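Local coordinates for protein cytochrome P450 (Zobellia galactanivorans, PDB 6G5O) that belongs to the cytochrome P450 family, helix-rich haem proteins, and binds protoporphyrin IX containing Fe beside a long central helix, at residues 121-133 and 221-233. Sequence-based numbering, arbitrary orientation.
Sequences EVVTDFALRLQSR and GRDTVINAVTNSI. With HEM (protoporphyrin IX containing Fe), chain C.
V122 and T230 lie alongside each other, pointing opposite ways, with V122 CG1 3.8 Å from T230 OG1 and also close to T230 CG2. One residue on, V123 presents both methyls: CG2 meets T230 CG2 at 3.9 Å, while CG1 is close to I226 CG2, the two side chains nearly perpendicular. Here helix 122-133 makes a wider pi-type turn, the carbonyl of V122 accepting from the amides of both F126 and A127. F126 has CG anti to its own nitrogen (chi1 -174°), which turns the ring toward helix 223-233. V229 CG1 comes in at the ring edge, and I233 CD1 sits 3.7 Å from F126 CE1; I110 and T114 of helix 97-117 and L343 of helix 333-350 also touch F126. These four helices correspond to the D/E/I/L bundle of the P450 fold, with 122-133 in helix E and 223-233 in helix I. A127 lies where the two backbones come near, its CB pressed 3.3 Å from T230 OG1. That hydroxyl donates to I226 O, so it is satisfied within its own helix. I226 is a knob in the hole formed by V123, A127, L128 and Q131. L128 CD1 comes up against the R222 guanidinium, 3.3 Å from R222 NH2, which itself donates to G153 O. Turning sharply about its CB-CG bond (chi2 -91°), Q131 runs its CG past V225 CG1 at 3.8 Å and carries its amide to the start of helix 223-233, within the Gly-Gly-x-Asp-Thr signature. There Q131 NE2 donates to a water 3.1 Å away that in turn donates to G221 O. G221 CA also touches the methyl CMC of HEM at 3.2 Å.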
ATOM      1  N   GLU A 121     -21.411   4.581  -2.397  1.00 43.82           N
ATOM      2  CA  GLU A 121     -20.385   5.086  -1.529  1.00 47.10           C
ATOM      3  C   GLU A 121     -19.120   4.279  -1.882  1.00 48.11           C
ATOM      4  O   GLU A 121     -19.020   3.107  -1.547  1.00 49.51           O
ATOM      5  CB  GLU A 121     -20.770   4.968  -0.045  1.00 46.58           C
ATOM      6  CG  GLU A 121     -19.914   5.858   0.862  1.00 48.29           C
ATOM      7  CD  GLU A 121     -18.513   5.284   1.069  1.00 51.59           C
ATOM      8  OE1 GLU A 121     -18.400   4.165   1.617  1.00 52.42           O
ATOM      9  OE2 GLU A 121     -17.521   5.938   0.674  1.00 56.13           O
ATOM     10  N   VAL A 122     -18.159   4.927  -2.541  1.00 47.05           N
ATOM     11  CA  VAL A 122     -16.996   4.231  -3.120  1.00 46.06           C
ATOM     12  C   VAL A 122     -16.110   3.497  -2.103  1.00 42.67           C
ATOM     13  O   VAL A 122     -15.714   2.367  -2.341  1.00 45.22           O
ATOM     14  CB  VAL A 122     -16.139   5.188  -3.962  1.00 47.24           C
ATOM     15  CG1 VAL A 122     -14.840   4.527  -4.424  1.00 48.54           C
ATOM     16  CG2 VAL A 122     -16.934   5.646  -5.177  1.00 48.09           C
ATOM     17  N   VAL A 123     -15.811   4.117  -0.975  1.00 38.98           N
ATOM     18  CA  VAL A 123     -14.879   3.508  -0.031  1.00 41.13           C
ATOM     19  C   VAL A 123     -15.316   2.110   0.434  1.00 44.54           C
ATOM     20  O   VAL A 123     -14.538   1.151   0.302  1.00 40.49           O
ATOM     21  CB  VAL A 123     -14.632   4.384   1.193  1.00 38.75           C
ATOM     22  CG1 VAL A 123     -13.703   3.691   2.181  1.00 37.53           C
ATOM     23  CG2 VAL A 123     -13.991   5.661   0.748  1.00 42.16           C
ATOM     24  N   THR A 124     -16.551   1.995   0.946  1.00 41.62           N
ATOM     25  CA  THR A 124     -17.082   0.726   1.478  1.00 43.38           C
ATOM     26  C   THR A 124     -17.782  -0.164   0.441  1.00 42.83           C
ATOM     27  O   THR A 124     -17.492  -1.364   0.355  1.00 37.00           O
ATOM     28  CB  THR A 124     -18.016   0.993   2.667  1.00 46.83           C
ATOM     29  OG1 THR A 124     -17.268   1.701   3.651  1.00 43.78           O
ATOM     30  CG2 THR A 124     -18.539  -0.300   3.295  1.00 50.15           C
ATOM     31  N   ASP A 125     -18.679   0.419  -0.351  1.00 45.15           N
ATOM     32  CA  ASP A 125     -19.469  -0.359  -1.308  1.00 47.39           C
ATOM     33  C   ASP A 125     -18.697  -0.775  -2.552  1.00 44.71           C
ATOM     34  O   ASP A 125     -19.145  -1.664  -3.273  1.00 48.44           O
ATOM     35  CB  ASP A 125     -20.723   0.419  -1.784  1.00 56.28           C
ATOM     36  CG  ASP A 125     -21.676   0.827  -0.631  1.00 57.43           C
ATOM     37  OD1 ASP A 125     -21.494   0.412   0.549  1.00 61.81           O
ATOM     38  OD2 ASP A 125     -22.618   1.599  -0.942  1.00 64.78           O
ATOM     39  N   PHE A 126     -17.577  -0.124  -2.843  1.00 39.55           N
ATOM     40  CA  PHE A 126     -16.833  -0.430  -4.068  1.00 37.10           C
ATOM     41  C   PHE A 126     -15.377  -0.864  -3.745  1.00 34.68           C
ATOM     42  O   PHE A 126     -15.002  -1.963  -4.033  1.00 35.45           O
ATOM     43  CB  PHE A 126     -16.875   0.768  -5.038  1.00 34.16           C
ATOM     44  CG  PHE A 126     -16.250   0.489  -6.368  1.00 34.42           C
ATOM     45  CD1 PHE A 126     -14.876   0.396  -6.499  1.00 35.12           C
ATOM     46  CD2 PHE A 126     -17.028   0.315  -7.485  1.00 36.52           C
ATOM     47  CE1 PHE A 126     -14.297   0.119  -7.718  1.00 34.58           C
ATOM     48  CE2 PHE A 126     -16.461   0.048  -8.708  1.00 37.03           C
ATOM     49  CZ  PHE A 126     -15.084  -0.048  -8.818  1.00 36.17           C
ATOM     50  N   ALA A 127     -14.585  -0.007  -3.130  1.00 31.39           N
ATOM     51  CA  ALA A 127     -13.167  -0.263  -2.924  1.00 32.17           C
ATOM     52  C   ALA A 127     -12.894  -1.446  -1.978  1.00 31.19           C
ATOM     53  O   ALA A 127     -12.115  -2.334  -2.321  1.00 28.32           O
ATOM     54  CB  ALA A 127     -12.497   0.994  -2.426  1.00 29.64           C
ATOM     55  N   LEU A 128     -13.576  -1.466  -0.836  1.00 30.84           N
ATOM     56  CA  LEU A 128     -13.476  -2.571   0.129  1.00 34.54           C
ATOM     57  C   LEU A 128     -13.904  -3.924  -0.456  1.00 36.70           C
ATOM     58  O   LEU A 128     -13.279  -4.956  -0.190  1.00 39.80           O
ATOM     59  CB  LEU A 128     -14.304  -2.260   1.367  1.00 34.91           C
ATOM     60  CG  LEU A 128     -14.472  -3.363   2.409  1.00 37.25           C
ATOM     61  CD1 LEU A 128     -13.148  -3.779   3.058  1.00 38.30           C
ATOM     62  CD2 LEU A 128     -15.433  -2.900   3.500  1.00 36.59           C
ATOM     63  N   ARG A 129     -14.954  -3.921  -1.263  1.00 35.51           N
ATOM     64  CA  ARG A 129     -15.402  -5.140  -1.946  1.00 35.51           C
ATOM     65  C   ARG A 129     -14.380  -5.637  -2.992  1.00 34.34           C
ATOM     66  O   ARG A 129     -14.114  -6.830  -3.083  1.00 30.67           O
ATOM     67  CB  ARG A 129     -16.733  -4.920  -2.682  1.00 42.20           C
ATOM     68  CG  ARG A 129     -18.028  -5.345  -1.969  1.00 48.64           C
ATOM     69  CD  ARG A 129     -18.505  -4.299  -0.992  1.00 50.29           C
ATOM     70  NE  ARG A 129     -19.809  -4.569  -0.413  1.00 52.63           N
ATOM     71  CZ  ARG A 129     -20.193  -4.195   0.819  1.00 60.13           C
ATOM     72  NH1 ARG A 129     -19.375  -3.530   1.645  1.00 59.28           N
ATOM     73  NH2 ARG A 129     -21.425  -4.487   1.247  1.00 67.03           N
ATOM     74  N   LEU A 130     -13.912  -4.741  -3.860  1.00 29.57           N
ATOM     75  CA  LEU A 130     -12.916  -5.102  -4.844  1.00 29.76           C
ATOM     76  C   LEU A 130     -11.625  -5.640  -4.142  1.00 26.35           C
ATOM     77  O   LEU A 130     -11.120  -6.679  -4.512  1.00 27.49           O
ATOM     78  CB  LEU A 130     -12.624  -3.887  -5.714  1.00 29.68           C
ATOM     79  CG  LEU A 130     -11.739  -3.999  -6.951  1.00 30.24           C
ATOM     80  CD1 LEU A 130     -11.781  -2.686  -7.724  1.00 31.16           C
ATOM     81  CD2 LEU A 130     -10.307  -4.303  -6.556  1.00 32.59           C
ATOM     82  N   GLN A 131     -11.147  -4.956  -3.123  1.00 23.98           N
ATOM     83  CA  GLN A 131      -9.914  -5.331  -2.408  1.00 27.15           C
ATOM     84  C   GLN A 131     -10.006  -6.719  -1.757  1.00 27.84           C
ATOM     85  O   GLN A 131      -9.133  -7.573  -1.978  1.00 26.58           O
ATOM     86  CB  GLN A 131      -9.548  -4.259  -1.367  1.00 26.58           C
ATOM     87  CG  GLN A 131      -8.277  -4.531  -0.535  1.00 27.15           C
ATOM     88  CD  GLN A 131      -8.550  -5.294   0.765  1.00 26.98           C
ATOM     89  OE1 GLN A 131      -9.573  -5.089   1.371  1.00 26.23           O
ATOM     90  NE2 GLN A 131      -7.608  -6.145   1.200  1.00 27.04           N
ATOM     91  N   SER A 132     -11.098  -6.953  -1.020  1.00 30.25           N
ATOM     92  CA  SER A 132     -11.377  -8.240  -0.372  1.00 27.17           C
ATOM     93  C   SER A 132     -11.538  -9.382  -1.375  1.00 28.52           C
ATOM     94  O   SER A 132     -11.056 -10.527  -1.145  1.00 25.97           O
ATOM     95  CB  SER A 132     -12.673  -8.121   0.431  1.00 27.26           C
ATOM     96  OG  SER A 132     -12.509  -7.204   1.496  1.00 28.60           O
ATOM     97  N   ARG A 133     -12.255  -9.124  -2.470  1.00 23.96           N
ATOM     98  CA  ARG A 133     -12.386 -10.172  -3.452  1.00 25.44           C
ATOM     99  C   ARG A 133     -11.040 -10.468  -4.133  1.00 24.76           C
ATOM    100  O   ARG A 133     -10.677 -11.634  -4.346  1.00 24.23           O
ATOM    101  CB  ARG A 133     -13.473  -9.836  -4.463  1.00 27.53           C
ATOM    102  CG  ARG A 133     -14.848  -9.872  -3.837  1.00 29.75           C
ATOM    103  CD  ARG A 133     -15.928  -9.373  -4.777  1.00 30.45           C
ATOM    104  NE  ARG A 133     -17.166  -9.171  -4.021  1.00 33.44           N
ATOM    105  CZ  ARG A 133     -18.238  -8.514  -4.481  1.00 39.90           C
ATOM    106  NH1 ARG A 133     -18.265  -7.996  -5.733  1.00 35.04           N
ATOM    107  NH2 ARG A 133     -19.286  -8.363  -3.677  1.00 40.43           N
ATOM    108  N   GLY A 221      -1.763  -4.549   2.568  1.00 27.19           N
ATOM    109  CA  GLY A 221      -2.521  -4.365   1.372  1.00 28.94           C
ATOM    110  C   GLY A 221      -3.942  -3.857   1.548  1.00 30.47           C
ATOM    111  O   GLY A 221      -4.682  -3.767   0.568  1.00 28.26           O
ATOM    112  N   ARG A 222      -4.369  -3.596   2.779  1.00 29.97           N
ATOM    113  CA  ARG A 222      -5.788  -3.285   3.007  1.00 30.78           C
ATOM    114  C   ARG A 222      -6.099  -1.806   2.709  1.00 28.59           C
ATOM    115  O   ARG A 222      -6.740  -1.519   1.702  1.00 23.11           O
ATOM    116  CB  ARG A 222      -6.237  -3.670   4.430  1.00 34.93           C
ATOM    117  CG  ARG A 222      -7.756  -3.685   4.562  1.00 38.00           C
ATOM    118  CD  ARG A 222      -8.178  -4.505   5.765  1.00 45.05           C
ATOM    119  NE  ARG A 222      -9.597  -4.317   6.103  1.00 46.59           N
ATOM    120  CZ  ARG A 222     -10.612  -4.904   5.483  1.00 46.57           C
ATOM    121  NH1 ARG A 222     -10.427  -5.749   4.447  1.00 47.87           N
ATOM    122  NH2 ARG A 222     -11.833  -4.643   5.909  1.00 46.66           N
ATOM    123  N   ASP A 223      -5.619  -0.902   3.559  1.00 29.26           N
ATOM    124  CA  ASP A 223      -5.835   0.540   3.394  1.00 33.38           C
ATOM    125  C   ASP A 223      -5.154   1.111   2.153  1.00 35.21           C
ATOM    126  O   ASP A 223      -5.725   1.958   1.442  1.00 28.82           O
ATOM    127  CB  ASP A 223      -5.279   1.292   4.596  1.00 40.48           C
ATOM    128  CG  ASP A 223      -6.161   1.157   5.841  1.00 54.02           C
ATOM    129  OD1 ASP A 223      -7.264   0.542   5.731  1.00 55.71           O
ATOM    130  OD2 ASP A 223      -5.731   1.675   6.916  1.00 59.23           O
ATOM    131  N   THR A 224      -3.911   0.675   1.919  1.00 31.10           N
ATOM    132  CA  THR A 224      -3.191   1.107   0.724  1.00 30.07           C
ATOM    133  C   THR A 224      -4.006   0.867  -0.580  1.00 27.49           C
ATOM    134  O   THR A 224      -4.205   1.779  -1.368  1.00 28.47           O
ATOM    135  CB  THR A 224      -1.849   0.396   0.621  1.00 28.21           C
ATOM    136  OG1 THR A 224      -2.054  -1.012   0.679  1.00 28.53           O
ATOM    137  CG2 THR A 224      -0.897   0.799   1.719  1.00 27.87           C
ATOM    138  N   VAL A 225      -4.453  -0.354  -0.801  1.00 25.48           N
ATOM    139  CA  VAL A 225      -5.255  -0.652  -1.992  1.00 26.90           C
ATOM    140  C   VAL A 225      -6.610   0.078  -1.979  1.00 28.01           C
ATOM    141  O   VAL A 225      -7.065   0.558  -3.027  1.00 25.19           O
ATOM    142  CB  VAL A 225      -5.475  -2.177  -2.177  1.00 25.90           C
ATOM    143  CG1 VAL A 225      -6.523  -2.494  -3.237  1.00 25.27           C
ATOM    144  CG2 VAL A 225      -4.164  -2.899  -2.498  1.00 25.78           C
ATOM    145  N   ILE A 226      -7.255   0.141  -0.807  1.00 29.90           N
ATOM    146  CA  ILE A 226      -8.562   0.800  -0.724  1.00 31.40           C
ATOM    147  C   ILE A 226      -8.440   2.300  -1.108  1.00 29.68           C
ATOM    148  O   ILE A 226      -9.271   2.828  -1.856  1.00 29.31           O
ATOM    149  CB  ILE A 226      -9.226   0.627   0.656  1.00 31.60           C
ATOM    150  CG1 ILE A 226      -9.674  -0.813   0.855  1.00 31.60           C
ATOM    151  CG2 ILE A 226     -10.491   1.478   0.752  1.00 32.35           C
ATOM    152  CD1 ILE A 226     -10.072  -1.148   2.282  1.00 30.86           C
ATOM    153  N   ASN A 227      -7.395   2.947  -0.611  1.00 27.87           N
ATOM    154  CA  ASN A 227      -7.108   4.350  -0.937  1.00 27.95           C
ATOM    155  C   ASN A 227      -6.683   4.586  -2.405  1.00 31.27           C
ATOM    156  O   ASN A 227      -7.162   5.532  -3.047  1.00 27.72           O
ATOM    157  CB  ASN A 227      -6.086   4.920   0.018  1.00 27.69           C
ATOM    158  CG  ASN A 227      -6.691   5.234   1.385  1.00 31.68           C
ATOM    159  OD1 ASN A 227      -7.909   5.548   1.483  1.00 31.83           O
ATOM    160  ND2 ASN A 227      -5.867   5.123   2.444  1.00 28.89           N
ATOM    161  N   ALA A 228      -5.824   3.723  -2.957  1.00 28.62           N
ATOM    162  CA  ALA A 228      -5.465   3.812  -4.378  1.00 27.37           C
ATOM    163  C   ALA A 228      -6.685   3.698  -5.277  1.00 27.41           C
ATOM    164  O   ALA A 228      -6.816   4.415  -6.272  1.00 25.62           O
ATOM    165  CB  ALA A 228      -4.444   2.729  -4.752  1.00 26.63           C
ATOM    166  N   VAL A 229      -7.551   2.738  -4.979  1.00 29.07           N
ATOM    167  CA  VAL A 229      -8.723   2.507  -5.824  1.00 30.59           C
ATOM    168  C   VAL A 229      -9.666   3.714  -5.767  1.00 31.16           C
ATOM    169  O   VAL A 229     -10.147   4.200  -6.797  1.00 30.66           O
ATOM    170  CB  VAL A 229      -9.450   1.203  -5.430  1.00 30.46           C
ATOM    171  CG1 VAL A 229     -10.833   1.103  -6.045  1.00 29.83           C
ATOM    172  CG2 VAL A 229      -8.626   0.009  -5.868  1.00 31.20           C
ATOM    173  N   THR A 230      -9.888   4.197  -4.552  1.00 31.57           N
ATOM    174  CA  THR A 230     -10.833   5.282  -4.301  1.00 34.43           C
ATOM    175  C   THR A 230     -10.297   6.595  -4.903  1.00 34.10           C
ATOM    176  O   THR A 230     -11.028   7.286  -5.630  1.00 29.96           O
ATOM    177  CB  THR A 230     -11.105   5.435  -2.809  1.00 37.26           C
ATOM    178  OG1 THR A 230     -11.661   4.211  -2.313  1.00 40.92           O
ATOM    179  CG2 THR A 230     -12.109   6.567  -2.547  1.00 37.01           C
ATOM    180  N   ASN A 231      -9.012   6.890  -4.654  1.00 32.52           N
ATOM    181  CA  ASN A 231      -8.376   8.080  -5.193  1.00 32.74           C
ATOM    182  C   ASN A 231      -8.351   8.106  -6.726  1.00 34.61           C
ATOM    183  O   ASN A 231      -8.488   9.192  -7.328  1.00 41.44           O
ATOM    184  CB  ASN A 231      -6.989   8.283  -4.600  1.00 33.66           C
ATOM    185  CG  ASN A 231      -7.031   8.657  -3.112  1.00 39.40           C
ATOM    186  OD1 ASN A 231      -8.090   8.976  -2.595  1.00 41.86           O
ATOM    187  ND2 ASN A 231      -5.884   8.588  -2.412  1.00 39.03           N
ATOM    188  N   SER A 232      -8.216   6.936  -7.349  1.00 30.52           N
ATOM    189  CA  SER A 232      -8.208   6.843  -8.793  1.00 31.95           C
ATOM    190  C   SER A 232      -9.555   7.211  -9.415  1.00 35.61           C
ATOM    191  O   SER A 232      -9.620   7.828 -10.490  1.00 32.09           O
ATOM    192  CB  SER A 232      -7.806   5.446  -9.232  1.00 30.85           C
ATOM    193  OG  SER A 232      -6.487   5.184  -8.765  1.00 33.88           O
ATOM    194  N   ILE A 233     -10.629   6.784  -8.774  1.00 38.28           N
ATOM    195  CA  ILE A 233     -11.957   7.029  -9.312  1.00 37.54           C
ATOM    196  C   ILE A 233     -12.293   8.517  -9.140  1.00 37.28           C
ATOM    197  O   ILE A 233     -12.776   9.173 -10.082  1.00 40.09           O
ATOM    198  CB  ILE A 233     -12.998   6.126  -8.629  1.00 36.50           C
ATOM    199  CG1 ILE A 233     -12.753   4.665  -9.037  1.00 35.36           C
ATOM    200  CG2 ILE A 233     -14.408   6.533  -9.020  1.00 35.43           C
ATOM    201  CD1 ILE A 233     -13.333   3.695  -8.021  1.00 34.94           C
TER
HETATM  202  CHA HEM C 401       6.273  -3.141   1.701  1.00 18.88           C
HETATM  203  CHB HEM C 401       3.544   0.340  -0.240  1.00 19.82           C
HETATM  204  CHC HEM C 401       0.177  -2.901  -1.400  1.00 20.18           C
HETATM  205  CHD HEM C 401       2.581  -6.231   1.060  1.00 19.21           C
HETATM  206  C1A HEM C 401       5.825  -1.920   1.248  1.00 19.44           C
HETATM  207  C2A HEM C 401       6.547  -0.695   1.354  1.00 20.26           C
HETATM  208  C3A HEM C 401       5.786   0.241   0.807  1.00 19.80           C
HETATM  209  C4A HEM C 401       4.577  -0.341   0.365  1.00 21.18           C
HETATM  210  CMA HEM C 401       6.186   1.675   0.692  1.00 22.17           C
HETATM  211  CAA HEM C 401       7.946  -0.449   1.915  1.00 23.75           C
HETATM  212  CBA HEM C 401       7.906  -0.489   3.434  1.00 26.26           C
HETATM  213  CGA HEM C 401       9.291  -0.349   4.025  1.00 30.25           C
HETATM  214  O1A HEM C 401       9.495  -0.765   5.161  1.00 30.69           O
HETATM  215  O2A HEM C 401      10.248   0.153   3.407  1.00 30.72           O
HETATM  216  C1B HEM C 401       2.393  -0.247  -0.724  1.00 18.35           C
HETATM  217  C2B HEM C 401       1.462   0.474  -1.500  1.00 19.74           C
HETATM  218  C3B HEM C 401       0.474  -0.426  -1.828  1.00 20.87           C
HETATM  219  C4B HEM C 401       0.896  -1.726  -1.217  1.00 19.42           C
HETATM  220  CMB HEM C 401       1.521   1.934  -1.832  1.00 20.54           C
HETATM  221  CAB HEM C 401      -0.735  -0.328  -2.642  1.00 22.72           C
HETATM  222  CBB HEM C 401      -1.055   0.683  -3.426  1.00 25.57           C
HETATM  223  C1C HEM C 401       0.524  -4.104  -0.843  1.00 20.54           C
HETATM  224  C2C HEM C 401      -0.274  -5.247  -0.836  1.00 20.90           C
HETATM  225  C3C HEM C 401       0.382  -6.190  -0.085  1.00 21.01           C
HETATM  226  C4C HEM C 401       1.600  -5.594   0.332  1.00 20.55           C
HETATM  227  CMC HEM C 401      -1.591  -5.428  -1.523  1.00 22.16           C
HETATM  228  CAC HEM C 401      -0.022  -7.575   0.194  1.00 22.33           C
HETATM  229  CBC HEM C 401      -1.130  -8.194  -0.201  1.00 22.76           C
HETATM  230  C1D HEM C 401       3.816  -5.642   1.374  1.00 18.24           C
HETATM  231  C2D HEM C 401       4.889  -6.400   2.043  1.00 19.17           C
HETATM  232  C3D HEM C 401       5.929  -5.566   2.209  1.00 19.33           C
HETATM  233  C4D HEM C 401       5.463  -4.276   1.687  1.00 18.33           C
HETATM  234  CMD HEM C 401       4.814  -7.847   2.393  1.00 17.99           C
HETATM  235  CAD HEM C 401       7.266  -5.896   2.847  1.00 20.49           C
HETATM  236  CBD HEM C 401       8.406  -6.219   1.867  1.00 19.58           C
HETATM  237  CGD HEM C 401       9.687  -6.609   2.631  1.00 21.83           C
HETATM  238  O1D HEM C 401       9.799  -6.374   3.885  1.00 25.16           O
HETATM  239  O2D HEM C 401      10.676  -7.179   2.055  1.00 20.64           O
HETATM  240  NA  HEM C 401       4.587  -1.675   0.676  1.00 19.16           N
HETATM  241  NB  HEM C 401       2.022  -1.519  -0.572  1.00 18.67           N
HETATM  242  NC  HEM C 401       1.642  -4.301  -0.114  1.00 18.91           N
HETATM  243  ND  HEM C 401       4.223  -4.397   1.185  1.00 19.42           N
HETATM  244 FE   HEM C 401       3.198  -3.019   0.344  1.00 22.50          FE
HETATM  245  O   HOH W   1      -5.078  -6.659  -0.469  1.00 24.77           O
HETATM  246  O   HOH W   2       2.235  -2.235   2.221  1.00 32.98           O